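Local coordinates for protein tail component (Lactobacillus phage J-1, PDB 5LY8) that probably binds carbohydrate receptors on the surface of Lactobacillus casei through this second carbohydrate-binding module of the phage's evolved distal tail protein, at residues D21-P26 with Y56-A61; N98-T104 with W222-D228. All coordinates share one frame; numbering follows the deposited sequence. Where two conformers were deposited one is given.

Contact 1: residues D21-P26 with Y56-A61; sequences DFNQTP and YANGIA. With MG (magnesium ion), chain C.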
loop_
_atom_site.group_PDB
_atom_site.type_symbol
_atom_site.label_atom_id
_atom_site.label_comp_id
_atom_site.label_asym_id
_atom_site.label_seq_id
_atom_site.Cartn_x
_atom_site.Cartn_y
_atom_site.Cartn_z
ATOM N N ASP A 21 -7.270 13.819 1.215
ATOM C CA ASP A 21 -8.284 13.593 2.250
ATOM C C ASP A 21 -9.591 13.071 1.659
ATOM O O ASP A 21 -10.503 12.721 2.410
ATOM C CB ASP A 21 -8.547 14.845 3.093
ATOM C CG ASP A 21 -8.987 16.077 2.347
ATOM O OD1 ASP A 21 -9.564 15.944 1.231
ATOM O OD2 ASP A 21 -8.715 17.193 2.854
ATOM N N PHE A 22 -9.707 13.045 0.331
ATOM C CA PHE A 22 -10.860 12.516 -0.405
ATOM C C PHE A 22 -12.131 13.334 -0.214
ATOM O O PHE A 22 -13.188 12.857 -0.624
ATOM C CB PHE A 22 -11.106 11.015 -0.132
ATOM C CG PHE A 22 -9.884 10.210 -0.485
ATOM C CD1 PHE A 22 -9.161 9.553 0.492
ATOM C CD2 PHE A 22 -9.430 10.143 -1.799
ATOM C CE1 PHE A 22 -8.025 8.809 0.160
ATOM C CE2 PHE A 22 -8.298 9.392 -2.127
ATOM C CZ PHE A 22 -7.577 8.780 -1.140
ATOM N N ASN A 23 -12.035 14.556 0.330
ATOM C CA ASN A 23 -13.230 15.427 0.460
ATOM C C ASN A 23 -13.729 15.865 -0.932
ATOM O O ASN A 23 -14.882 16.110 -1.149
ATOM C CB ASN A 23 -12.941 16.624 1.362
ATOM C CG ASN A 23 -12.841 16.246 2.820
ATOM O OD1 ASN A 23 -13.302 15.233 3.239
ATOM N ND2 ASN A 23 -12.245 17.096 3.586
ATOM N N GLN A 24 -12.800 15.969 -1.855
ATOM C CA GLN A 24 -13.016 16.267 -3.250
ATOM C C GLN A 24 -12.167 15.295 -4.078
ATOM O O GLN A 24 -11.203 14.732 -3.574
ATOM C CB GLN A 24 -12.574 17.679 -3.616
ATOM C CG GLN A 24 -11.070 17.991 -3.628
ATOM C CD GLN A 24 -10.294 18.167 -2.276
ATOM O OE1 GLN A 24 -10.945 18.043 -1.214
ATOM N NE2 GLN A 24 -8.901 18.638 -2.320
ATOM N N THR A 25 -12.530 15.124 -5.339
ATOM C CA THR A 25 -11.785 14.295 -6.266
ATOM C C THR A 25 -10.287 14.640 -6.217
ATOM O O THR A 25 -9.911 15.783 -6.292
ATOM C CB THR A 25 -12.284 14.461 -7.724
ATOM O OG1 THR A 25 -13.642 14.045 -7.823
ATOM C CG2 THR A 25 -11.517 13.629 -8.665
ATOM N N PRO A 26 -9.474 13.617 -5.972
ATOM C CA PRO A 26 -8.028 13.856 -5.905
ATOM C C PRO A 26 -7.469 14.513 -7.166
ATOM O O PRO A 26 -7.910 14.217 -8.279
ATOM C CB PRO A 26 -7.464 12.452 -5.787
ATOM C CG PRO A 26 -8.535 11.684 -5.099
ATOM C CD PRO A 26 -9.800 12.209 -5.708
ATOM N N TYR A 56 -16.267 8.616 -4.319
ATOM C CA TYR A 56 -15.918 9.394 -3.134
ATOM C C TYR A 56 -17.151 9.812 -2.364
ATOM O O TYR A 56 -18.071 10.377 -2.956
ATOM C CB TYR A 56 -15.074 10.616 -3.493
ATOM C CG TYR A 56 -13.885 10.260 -4.340
ATOM C CD1 TYR A 56 -12.776 9.637 -3.786
ATOM C CD2 TYR A 56 -13.884 10.502 -5.713
ATOM C CE1 TYR A 56 -11.712 9.231 -4.579
ATOM C CE2 TYR A 56 -12.838 10.075 -6.520
ATOM C CZ TYR A 56 -11.748 9.445 -5.947
ATOM O OH TYR A 56 -10.679 9.064 -6.718
ATOM N N ALA A 57 -17.196 9.527 -1.056
ATOM C CA ALA A 57 -18.284 9.992 -0.195
ATOM C C ALA A 57 -17.747 10.191 1.202
ATOM O O ALA A 57 -17.010 9.349 1.697
ATOM C CB ALA A 57 -19.392 8.956 -0.171
ATOM N N ASN A 58 -18.162 11.277 1.868
ATOM C CA ASN A 58 -17.842 11.498 3.272
ATOM C C ASN A 58 -16.354 11.518 3.594
ATOM O O ASN A 58 -15.973 11.077 4.676
ATOM C CB ASN A 58 -18.582 10.472 4.131
ATOM C CG ASN A 58 -20.057 10.729 4.103
ATOM O OD1 ASN A 58 -20.469 11.875 4.060
ATOM N ND2 ASN A 58 -20.893 9.681 4.059
ATOM N N GLY A 59 -15.531 11.988 2.654
ATOM C CA GLY A 59 -14.087 12.045 2.878
ATOM C C GLY A 59 -13.423 10.692 2.766
ATOM O O GLY A 59 -12.346 10.460 3.339
ATOM N N ILE A 60 -14.058 9.782 2.014
ATOM C CA ILE A 60 -13.606 8.406 1.882
ATOM C C ILE A 60 -13.671 7.951 0.424
ATOM O O ILE A 60 -14.642 8.243 -0.283
ATOM C CB ILE A 60 -14.491 7.504 2.767
ATOM C CG1 ILE A 60 -14.400 7.896 4.263
ATOM C CG2 ILE A 60 -14.120 6.013 2.545
ATOM C CD1 ILE A 60 -15.589 7.284 5.157
ATOM N N ALA A 61 -12.623 7.247 -0.018
ATOM C CA ALA A 61 -12.578 6.636 -1.340
ATOM C C ALA A 61 -13.019 5.181 -1.240
ATOM O O ALA A 61 -12.486 4.411 -0.409
ATOM C CB ALA A 61 -11.185 6.732 -1.930
HETATM MG MG MG C . -10.691 11.596 4.473
HETATM O O HOH W 1 -15.900 12.606 -0.171
HETATM O O HOH W 2 -11.844 13.723 5.058
HETATM O O HOH W 3 -11.775 11.120 6.606
HETATM O O HOH W 4 -8.875 12.499 5.813
#
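Phe22 lays its ring under the methyl of Ala61, whose CB stands 3.9 Å from the ring centroid and almost on the ring normal, a CH-pi contact over the face. The ring is placed by a first torsion of -58°, which sets CG beside the backbone N and opposite the carbonyl carbon. Beyond it lies Tyr56. The two aromatic planes are almost parallel, 8° apart, yet the rings meet rim to rim, with Phe22 CD2 3.7 Å from Tyr56 CE1, and neither covers the other. Pro26 closes this apolar half by setting its CD over a face of the Tyr56 ring, 3.4 Å from CZ, and Met78 of strand 73-81 touches both Pro26 and Tyr56.

The other half is wet. No direct hydrogen bond joins the segments; instead a water accepts from Gly59 N and donates to Phe22 O. Asn23 brings its OD1 to 3.3 Å from Gly59 CA and accepts a hydrogen bond from a second water, itself a magnesium ligand. On the Asp21 side an Asx turn, Asn23 N to Asp21 OD1 at 3.0 Å, ties down the start of the loop.

Asp21 O and Gly59 O approach to 3.1 Å, two acceptors reconciled by the magnesium ion they share; Gln227 O and three waters complete six ligands. Gly59, at the third position of a type I' turn, has positive phi. With no carboxylate oxygen bound directly, the site is made of neutral carbonyls and water, so the ion pins backbone to backbone.

Contact 2: residues N98-T104 with W222-D228; sequences NRVNVGT and WSINWQD. With MG (magnesium ion), chain C.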
loop_
_atom_site.group_PDB
_atom_site.type_symbol
_atom_site.label_atom_id
_atom_site.label_comp_id
_atom_site.label_asym_id
_atom_site.label_seq_id
_atom_site.Cartn_x
_atom_site.Cartn_y
_atom_site.Cartn_z
ATOM N N ASN A 98 -1.284 5.536 4.941
ATOM C CA ASN A 98 -2.565 5.357 4.280
ATOM C C ASN A 98 -3.570 4.804 5.252
ATOM O O ASN A 98 -3.365 3.714 5.795
ATOM C CB ASN A 98 -2.391 4.420 3.109
ATOM C CG ASN A 98 -1.731 5.118 1.956
ATOM O OD1 ASN A 98 -2.375 5.891 1.260
ATOM N ND2 ASN A 98 -0.428 4.914 1.773
ATOM N N ARG A 99 -4.644 5.558 5.495
ATOM C CA ARG A 99 -5.694 5.129 6.423
ATOM C C ARG A 99 -6.746 4.354 5.668
ATOM O O ARG A 99 -7.240 4.837 4.647
ATOM C CB ARG A 99 -6.327 6.346 7.094
ATOM C CG ARG A 99 -7.373 5.937 8.118
ATOM C CD ARG A 99 -7.776 7.093 8.998
ATOM N NE ARG A 99 -8.922 6.693 9.813
ATOM C CZ ARG A 99 -9.208 7.189 11.012
ATOM N NH1 ARG A 99 -8.431 8.121 11.557
ATOM N NH2 ARG A 99 -10.266 6.742 11.686
ATOM N N VAL A 100 -7.116 3.175 6.181
ATOM C CA VAL A 100 -8.131 2.334 5.549
ATOM C C VAL A 100 -9.124 1.862 6.606
ATOM O O VAL A 100 -8.848 1.876 7.814
ATOM C CB VAL A 100 -7.505 1.088 4.843
ATOM C CG1 VAL A 100 -6.624 1.501 3.663
ATOM C CG2 VAL A 100 -6.714 0.212 5.826
ATOM N N ASN A 101 -10.277 1.410 6.136
ATOM C CA ASN A 101 -11.212 0.680 6.955
ATOM C C ASN A 101 -11.410 -0.624 6.183
ATOM O O ASN A 101 -11.711 -0.604 4.986
ATOM C CB ASN A 101 -12.511 1.439 7.139
ATOM C CG ASN A 101 -13.487 0.712 8.045
ATOM O OD1 ASN A 101 -13.706 1.099 9.211
ATOM N ND2 ASN A 101 -14.108 -0.300 7.559
ATOM N N VAL A 102 -11.181 -1.739 6.858
ATOM C CA VAL A 102 -11.221 -2.981 6.129
ATOM C C VAL A 102 -11.880 -4.044 6.983
ATOM O O VAL A 102 -11.726 -4.055 8.214
ATOM C CB VAL A 102 -9.774 -3.309 5.575
ATOM C CG1 VAL A 102 -8.697 -3.378 6.665
ATOM C CG2 VAL A 102 -9.762 -4.532 4.658
ATOM N N GLY A 103 -12.693 -4.867 6.336
ATOM C CA GLY A 103 -13.397 -5.950 7.000
ATOM C C GLY A 103 -13.545 -7.103 6.043
ATOM O O GLY A 103 -13.618 -6.898 4.845
ATOM N N THR A 104 -13.638 -8.342 6.601
ATOM C CA THR A 104 -13.774 -9.492 5.716
ATOM C C THR A 104 -14.668 -10.557 6.367
ATOM O O THR A 104 -15.127 -10.433 7.518
ATOM C CB THR A 104 -12.370 -9.984 5.232
ATOM O OG1 THR A 104 -12.492 -10.987 4.193
ATOM C CG2 THR A 104 -11.484 -10.522 6.369
ATOM N N TRP A 222 -14.161 -8.223 -0.332
ATOM C CA TRP A 222 -14.151 -7.789 1.046
ATOM C C TRP A 222 -14.640 -6.333 1.153
ATOM O O TRP A 222 -14.886 -5.686 0.126
ATOM C CB TRP A 222 -12.767 -8.004 1.675
ATOM C CG TRP A 222 -11.607 -7.197 1.162
ATOM C CD1 TRP A 222 -11.590 -6.268 0.154
ATOM C CD2 TRP A 222 -10.285 -7.228 1.698
ATOM N NE1 TRP A 222 -10.323 -5.732 0.024
ATOM C CE2 TRP A 222 -9.509 -6.297 0.972
ATOM C CE3 TRP A 222 -9.679 -7.949 2.739
ATOM C CZ2 TRP A 222 -8.153 -6.074 1.254
ATOM C CZ3 TRP A 222 -8.341 -7.725 3.013
ATOM C CH2 TRP A 222 -7.596 -6.808 2.269
ATOM N N SER A 223 -14.784 -5.833 2.384
ATOM C CA SER A 223 -15.203 -4.444 2.577
ATOM C C SER A 223 -13.961 -3.609 2.757
ATOM O O SER A 223 -13.147 -3.879 3.629
ATOM C CB SER A 223 -16.096 -4.305 3.798
ATOM O OG SER A 223 -17.319 -5.008 3.611
ATOM N N ILE A 224 -13.756 -2.632 1.856
ATOM C CA ILE A 224 -12.547 -1.837 1.900
ATOM C C ILE A 224 -12.822 -0.401 1.539
ATOM O O ILE A 224 -13.510 -0.130 0.561
ATOM C CB ILE A 224 -11.471 -2.470 0.949
ATOM C CG1 ILE A 224 -10.148 -1.691 0.926
ATOM C CG2 ILE A 224 -11.987 -2.683 -0.478
ATOM C CD1 ILE A 224 -9.443 -1.612 2.245
ATOM N N ASN A 225 -12.272 0.524 2.336
ATOM C CA ASN A 225 -12.333 1.916 1.965
ATOM C C ASN A 225 -11.046 2.608 2.395
ATOM O O ASN A 225 -10.316 2.083 3.247
ATOM C CB ASN A 225 -13.621 2.595 2.422
ATOM C CG ASN A 225 -13.780 2.796 3.888
ATOM O OD1 ASN A 225 -12.927 3.420 4.531
ATOM N ND2 ASN A 225 -14.861 2.250 4.443
ATOM N N TRP A 226 -10.728 3.742 1.766
ATOM C CA TRP A 226 -9.436 4.413 1.907
ATOM C C TRP A 226 -9.753 5.843 2.287
ATOM O O TRP A 226 -10.419 6.564 1.538
ATOM C CB TRP A 226 -8.755 4.305 0.552
ATOM C CG TRP A 226 -7.394 4.915 0.403
ATOM C CD1 TRP A 226 -6.438 5.100 1.367
ATOM C CD2 TRP A 226 -6.803 5.311 -0.839
ATOM N NE1 TRP A 226 -5.282 5.596 0.789
ATOM C CE2 TRP A 226 -5.491 5.742 -0.561
ATOM C CE3 TRP A 226 -7.272 5.378 -2.163
ATOM C CZ2 TRP A 226 -4.647 6.241 -1.560
ATOM C CZ3 TRP A 226 -6.431 5.846 -3.154
ATOM C CH2 TRP A 226 -5.137 6.276 -2.851
ATOM N N GLN A 227 -9.360 6.238 3.509
ATOM C CA GLN A 227 -9.828 7.495 4.096
ATOM C C GLN A 227 -8.833 8.637 4.059
ATOM O O GLN A 227 -9.241 9.789 4.228
ATOM C CB GLN A 227 -10.317 7.277 5.548
ATOM C CG GLN A 227 -11.244 6.055 5.671
ATOM C CD GLN A 227 -12.197 6.039 6.843
ATOM O OE1 GLN A 227 -12.180 6.931 7.730
ATOM N NE2 GLN A 227 -13.080 5.025 6.831
ATOM N N ASP A 228 -7.546 8.354 3.832
ATOM C CA ASP A 228 -6.534 9.399 3.860
ATOM C C ASP A 228 -5.266 8.823 3.284
ATOM O O ASP A 228 -4.990 7.621 3.436
ATOM C CB ASP A 228 -6.284 9.854 5.324
ATOM C CG ASP A 228 -5.576 11.189 5.437
ATOM O OD1 ASP A 228 -6.236 12.226 5.231
ATOM O OD2 ASP A 228 -4.334 11.191 5.630
HETATM MG MG MG C . -10.691 11.596 4.473
HETATM O O HOH W 5 -12.644 5.978 10.267
HETATM O O HOH W 4 -8.875 12.499 5.813
HETATM O O HOH W 2 -11.844 13.723 5.058
HETATM O O HOH W 3 -11.775 11.120 6.606
#
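Val102 sets its CG2 over the six-membered ring of Trp222, 3.7 Å from the centroid and almost on the ring normal, a CH-pi contact. The methyl gets there because it is trans to the backbone N, while Ile224, alongside and pointing the same way, brings CD1 to 3.8 Å from Val102 CB. On the same face Trp226, paired with Val100 across the strands, uses its indole NE1, 3.0 Å from Asn98 OD1, in a bent bond (148°) lying near the ring plane; that oxygen also bonds Ser229.

The opposite face is polar. Gln227 NE2 donates to Asn225 OD1 at 2.8 Å, nearly straight at 167°, and the extended Arg99 runs past Gln227 with guanidinium and amide planes 12° apart, one water linking NH2 to OE1. Six backbone hydrogen bonds join the antiparallel strands, and a beta bulge between Arg99 and Val100 shifts their register, close to where Gln227 O binds magnesium.

Strand 223-238 lies between 94-103 and 11-20 in the six-stranded antiparallel sheet, and 94-103 pairs on its other side with 166-175. Phe112 and Phe114 of strand 110-118, in the other large sheet, pack against the Val100 face, while Asn167 and Asn169 of strand 166-175 touch Arg99.

The two contacts lie with their centres about 13 Å apart, on the same side of the chain's centre, within one carbohydrate-binding domain of the concanavalin clan. Along the chain they come in series: contact 1 closes before contact 2 opens. Contact 2 joins strands of the six-stranded antiparallel sheet; contact 1 joins the loop after strand 11-20, one of that sheet's two outermost strands, to the hairpin of strands 54-57 and 60-63. They meet where Ala61 N probably hydrogen-bonds Trp226 O, 2.8 Å away, and where Ile60 packs on Asn225. One magnesium ion, with its waters, belongs to both, fastening loop and hairpin to strand 223-238 of the sheet.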